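Long-range contact in dual function macrocyclase-peptidase POPB (Galerina marginata, PDB 5N4B), which cleaves peptide bonds after proline and macrocyclises peptide precursors in the biosynthesis of the amanitin toxins, using a serine-protease charge relay: residues L331-Y336 / I354-D359. The protein carries 1 engineered substitution. Numbering follows the deposited sequence.
Sequences LNAPQY and IPEEKD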
ATOM      1  N   LEU A 331     -19.017  13.042  -1.639  1.00 11.79           N
ATOM      2  CA  LEU A 331     -19.654  14.365  -1.722  1.00 12.91           C
ATOM      3  C   LEU A 331     -20.714  14.518  -0.650  1.00 14.39           C
ATOM      4  O   LEU A 331     -21.715  13.785  -0.648  1.00 14.57           O
ATOM      5  CB  LEU A 331     -20.273  14.526  -3.114  1.00 16.99           C
ATOM      6  CG  LEU A 331     -21.148  15.754  -3.307  1.00 23.35           C
ATOM      7  CD1 LEU A 331     -20.310  16.943  -3.154  1.00 23.15           C
ATOM      8  CD2 LEU A 331     -21.776  15.739  -4.679  1.00 25.92           C
ATOM      9  N   ASN A 332     -20.482  15.439   0.264  1.00 15.97           N
ATOM     10  CA  ASN A 332     -21.420  15.688   1.360  1.00 18.55           C
ATOM     11  C   ASN A 332     -21.716  14.428   2.145  1.00 15.97           C
ATOM     12  O   ASN A 332     -22.777  14.277   2.744  1.00 18.35           O
ATOM     13  CB  ASN A 332     -22.733  16.291   0.864  1.00 20.78           C
ATOM     14  CG  ASN A 332     -22.541  17.589   0.188  1.00 30.19           C
ATOM     15  OD1 ASN A 332     -21.793  18.422   0.669  1.00 30.43           O
ATOM     16  ND2 ASN A 332     -23.194  17.761  -0.957  1.00 31.16           N
ATOM     17  N   ALA A 333     -20.719  13.534   2.253  1.00 12.75           N
ATOM     18  CA  ALA A 333     -20.909  12.171   2.763  1.00 13.03           C
ATOM     19  C   ALA A 333     -19.575  11.571   3.150  1.00 10.18           C
ATOM     20  O   ALA A 333     -19.009  10.755   2.426  1.00 11.15           O
ATOM     21  CB  ALA A 333     -21.625  11.303   1.736  1.00 14.57           C
ATOM     22  N   PRO A 334     -19.054  11.963   4.303  1.00 11.06           N
ATOM     23  CA  PRO A 334     -17.709  11.532   4.681  1.00 12.75           C
ATOM     24  C   PRO A 334     -17.538  10.049   4.823  1.00 11.99           C
ATOM     25  O   PRO A 334     -16.394   9.571   4.721  1.00 12.08           O
ATOM     26  CB  PRO A 334     -17.442  12.285   5.978  1.00 16.89           C
ATOM     27  CG  PRO A 334     -18.740  12.664   6.491  1.00 17.62           C
ATOM     28  CD  PRO A 334     -19.631  12.893   5.281  1.00 13.07           C
ATOM     29  N   GLN A 335     -18.607   9.260   5.005  1.00 10.71           N
ATOM     30  CA  GLN A 335     -18.512   7.809   5.063  1.00 10.98           C
ATOM     31  C   GLN A 335     -18.778   7.146   3.718  1.00 11.83           C
ATOM     32  O   GLN A 335     -18.809   5.904   3.639  1.00 10.82           O
ATOM     33  CB  GLN A 335     -19.484   7.264   6.105  1.00 12.01           C
ATOM     34  CG  GLN A 335     -19.185   7.694   7.508  1.00 12.56           C
ATOM     35  CD  GLN A 335     -18.205   6.860   8.206  1.00 14.83           C
ATOM     36  OE1 GLN A 335     -17.322   6.258   7.641  1.00 15.02           O
ATOM     37  NE2 GLN A 335     -18.354   6.820   9.537  1.00 25.36           N
ATOM     38  N   TYR A 336     -18.922   7.946   2.662  1.00  9.37           N
ATOM     39  CA  TYR A 336     -19.158   7.524   1.287  1.00  8.55           C
ATOM     40  C   TYR A 336     -20.581   7.016   1.061  1.00  9.00           C
ATOM     41  O   TYR A 336     -21.297   6.641   1.991  1.00 10.33           O
ATOM     42  CB  TYR A 336     -18.085   6.546   0.800  1.00  8.49           C
ATOM     43  CG  TYR A 336     -16.714   7.118   0.569  1.00  8.69           C
ATOM     44  CD1 TYR A 336     -15.853   7.392   1.624  1.00 10.79           C
ATOM     45  CD2 TYR A 336     -16.271   7.397  -0.717  1.00  9.16           C
ATOM     46  CE1 TYR A 336     -14.566   7.896   1.398  1.00 10.80           C
ATOM     47  CE2 TYR A 336     -14.996   7.911  -0.930  1.00 10.79           C
ATOM     48  CZ  TYR A 336     -14.169   8.150   0.136  1.00 10.81           C
ATOM     49  OH  TYR A 336     -12.871   8.666  -0.017  1.00 12.85           O
ATOM     50  N   ILE A 354     -27.551   4.487  -3.078  1.00 12.41           N
ATOM     51  CA  ILE A 354     -27.348   3.810  -1.794  1.00 12.32           C
ATOM     52  C   ILE A 354     -26.931   4.928  -0.856  1.00 10.24           C
ATOM     53  O   ILE A 354     -25.844   5.480  -1.043  1.00 11.58           O
ATOM     54  CB  ILE A 354     -26.325   2.672  -1.869  1.00 11.72           C
ATOM     55  CG1 ILE A 354     -26.867   1.563  -2.744  1.00 12.90           C
ATOM     56  CG2 ILE A 354     -26.031   2.174  -0.433  1.00 13.90           C
ATOM     57  CD1 ILE A 354     -25.818   0.511  -3.073  1.00 15.57           C
ATOM     58  N   PRO A 355     -27.729   5.304   0.126  1.00 11.28           N
ATOM     59  CA  PRO A 355     -27.402   6.464   0.963  1.00 12.25           C
ATOM     60  C   PRO A 355     -26.204   6.197   1.846  1.00 10.84           C
ATOM     61  O   PRO A 355     -25.879   5.062   2.159  1.00 12.06           O
ATOM     62  CB  PRO A 355     -28.680   6.666   1.799  1.00 15.35           C
ATOM     63  CG  PRO A 355     -29.391   5.393   1.752  1.00 20.44           C
ATOM     64  CD  PRO A 355     -29.051   4.736   0.430  1.00 13.96           C
ATOM     65  N   GLU A 356     -25.582   7.279   2.285  1.00 12.06           N
ATOM     66  CA  GLU A 356     -24.506   7.215   3.275  1.00 11.96           C
ATOM     67  C   GLU A 356     -24.986   6.565   4.555  1.00 13.06           C
ATOM     68  O   GLU A 356     -26.087   6.877   5.046  1.00 15.84           O
ATOM     69  CB  GLU A 356     -24.020   8.628   3.580  1.00 14.64           C
ATOM     70  CG  GLU A 356     -22.791   8.662   4.446  1.00 12.20           C
ATOM     71  CD  GLU A 356     -22.478  10.025   5.038  1.00 16.21           C
ATOM     72  OE1 GLU A 356     -23.398  10.870   5.094  1.00 19.07           O
ATOM     73  OE2 GLU A 356     -21.340  10.226   5.488  1.00 15.83           O
ATOM     74  N   GLU A 357     -24.133   5.738   5.135  1.00 12.39           N
ATOM     75  CA  GLU A 357     -24.348   5.208   6.484  1.00 12.87           C
ATOM     76  C   GLU A 357     -23.526   6.069   7.422  1.00 15.02           C
ATOM     77  O   GLU A 357     -22.318   6.222   7.207  1.00 19.26           O
ATOM     78  CB  GLU A 357     -23.881   3.768   6.540  1.00 15.40           C
ATOM     79  CG  GLU A 357     -24.771   2.836   5.816  1.00 18.92           C
ATOM     80  CD  GLU A 357     -26.149   2.698   6.456  1.00 25.78           C
ATOM     81  OE1 GLU A 357     -26.230   2.723   7.698  1.00 30.91           O
ATOM     82  OE2 GLU A 357     -27.146   2.591   5.717  1.00 26.37           O
ATOM     83  N   LYS A 358     -24.164   6.647   8.429  1.00 15.17           N
ATOM     84  CA  LYS A 358     -23.493   7.554   9.346  1.00 17.25           C
ATOM     85  C   LYS A 358     -22.268   6.906   9.955  1.00 20.18           C
ATOM     86  O   LYS A 358     -21.276   7.595  10.203  1.00 23.41           O
ATOM     87  CB  LYS A 358     -24.478   7.998  10.429  1.00 19.28           C
ATOM     88  CG  LYS A 358     -23.970   9.022  11.438  1.00 24.92           C
ATOM     89  CD  LYS A 358     -25.031   9.273  12.526  1.00 28.05           C
ATOM     90  CE  LYS A 358     -24.572  10.203  13.637  1.00 30.02           C
ATOM     91  NZ  LYS A 358     -24.201  11.525  13.109  1.00 40.94           N
ATOM     92  N   ASP A 359     -22.342   5.626  10.241  1.00 18.28           N
ATOM     93  CA  ASP A 359     -21.320   4.972  11.063  1.00 24.98           C
ATOM     94  C   ASP A 359     -20.732   3.719  10.399  1.00 25.39           C
ATOM     95  O   ASP A 359     -20.357   2.743  11.080  1.00 18.80           O
ATOM     96  CB  ASP A 359     -21.891   4.635  12.436  1.00 33.93           C
ATOM     97  CG  ASP A 359     -22.221   5.880  13.259  1.00 37.83           C
ATOM     98  OD1 ASP A 359     -21.324   6.731  13.540  1.00 38.87           O
ATOM     99  OD2 ASP A 359     -23.406   6.005  13.585  1.00 34.67           O
TER
HETATM  100  O   HOH W   1     -23.316  13.550   5.468  1.00 19.55           O
HETATM  101  O   HOH W   2     -21.647   4.821   4.013  1.00  6.47           O
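The carboxylate of Glu-356 lies with one face against Ala-333, whose CB sits almost squarely over the plane, 3.6 Å from Glu-356 CD. At the edges the contacts are polar: OE2 of Glu-356 takes the backbone N-H of Gln-335 on its anti side (2.9 Å, 169° at the hydrogen), while water 1 bridges OE1 to Asn-332 O. The Pro-334 ring crosses the Glu-356 side chain at about a right angle and brings CD to 3.2 Å from Glu-356 OE2, on the Ala-333 side of the carboxylate plane. A chi1 of -172° swings Glu-356 CG away from its own nitrogen, and the straight chain carries the carboxylate to the type I turn of Ala-333 to Tyr-336, itself closed by Tyr-336 N to Ala-333 O. The amide of Gln-335 returns the grip: a bend at chi2 (-85°) folds its chain along the opposite backbone, and NE2 donates to Lys-358 O at 3.1 Å, approaching from above the carbonyl plane and less straight than the first bond. Nearer its own backbone, Gln-335 CB rests 3.2 Å from Glu-357 O. A CA-H...O contact from Glu-356 CA to Tyr-336 O and water 2, between Tyr-336 O and Glu-357 N, complete the seam. Asp-314 holds the hydroxyl of Tyr-336, and backbone bonding of Pro-334 with Glu-536 ties the turn to the peptidase domain. A carboxylate receiving a turn's N-H thus joins two loops of a seven-bladed beta-propeller: the one between strands 324-329 and 337-342 within a blade, and the link from outermost strand 349-352 to strand 361-368, which begins the next.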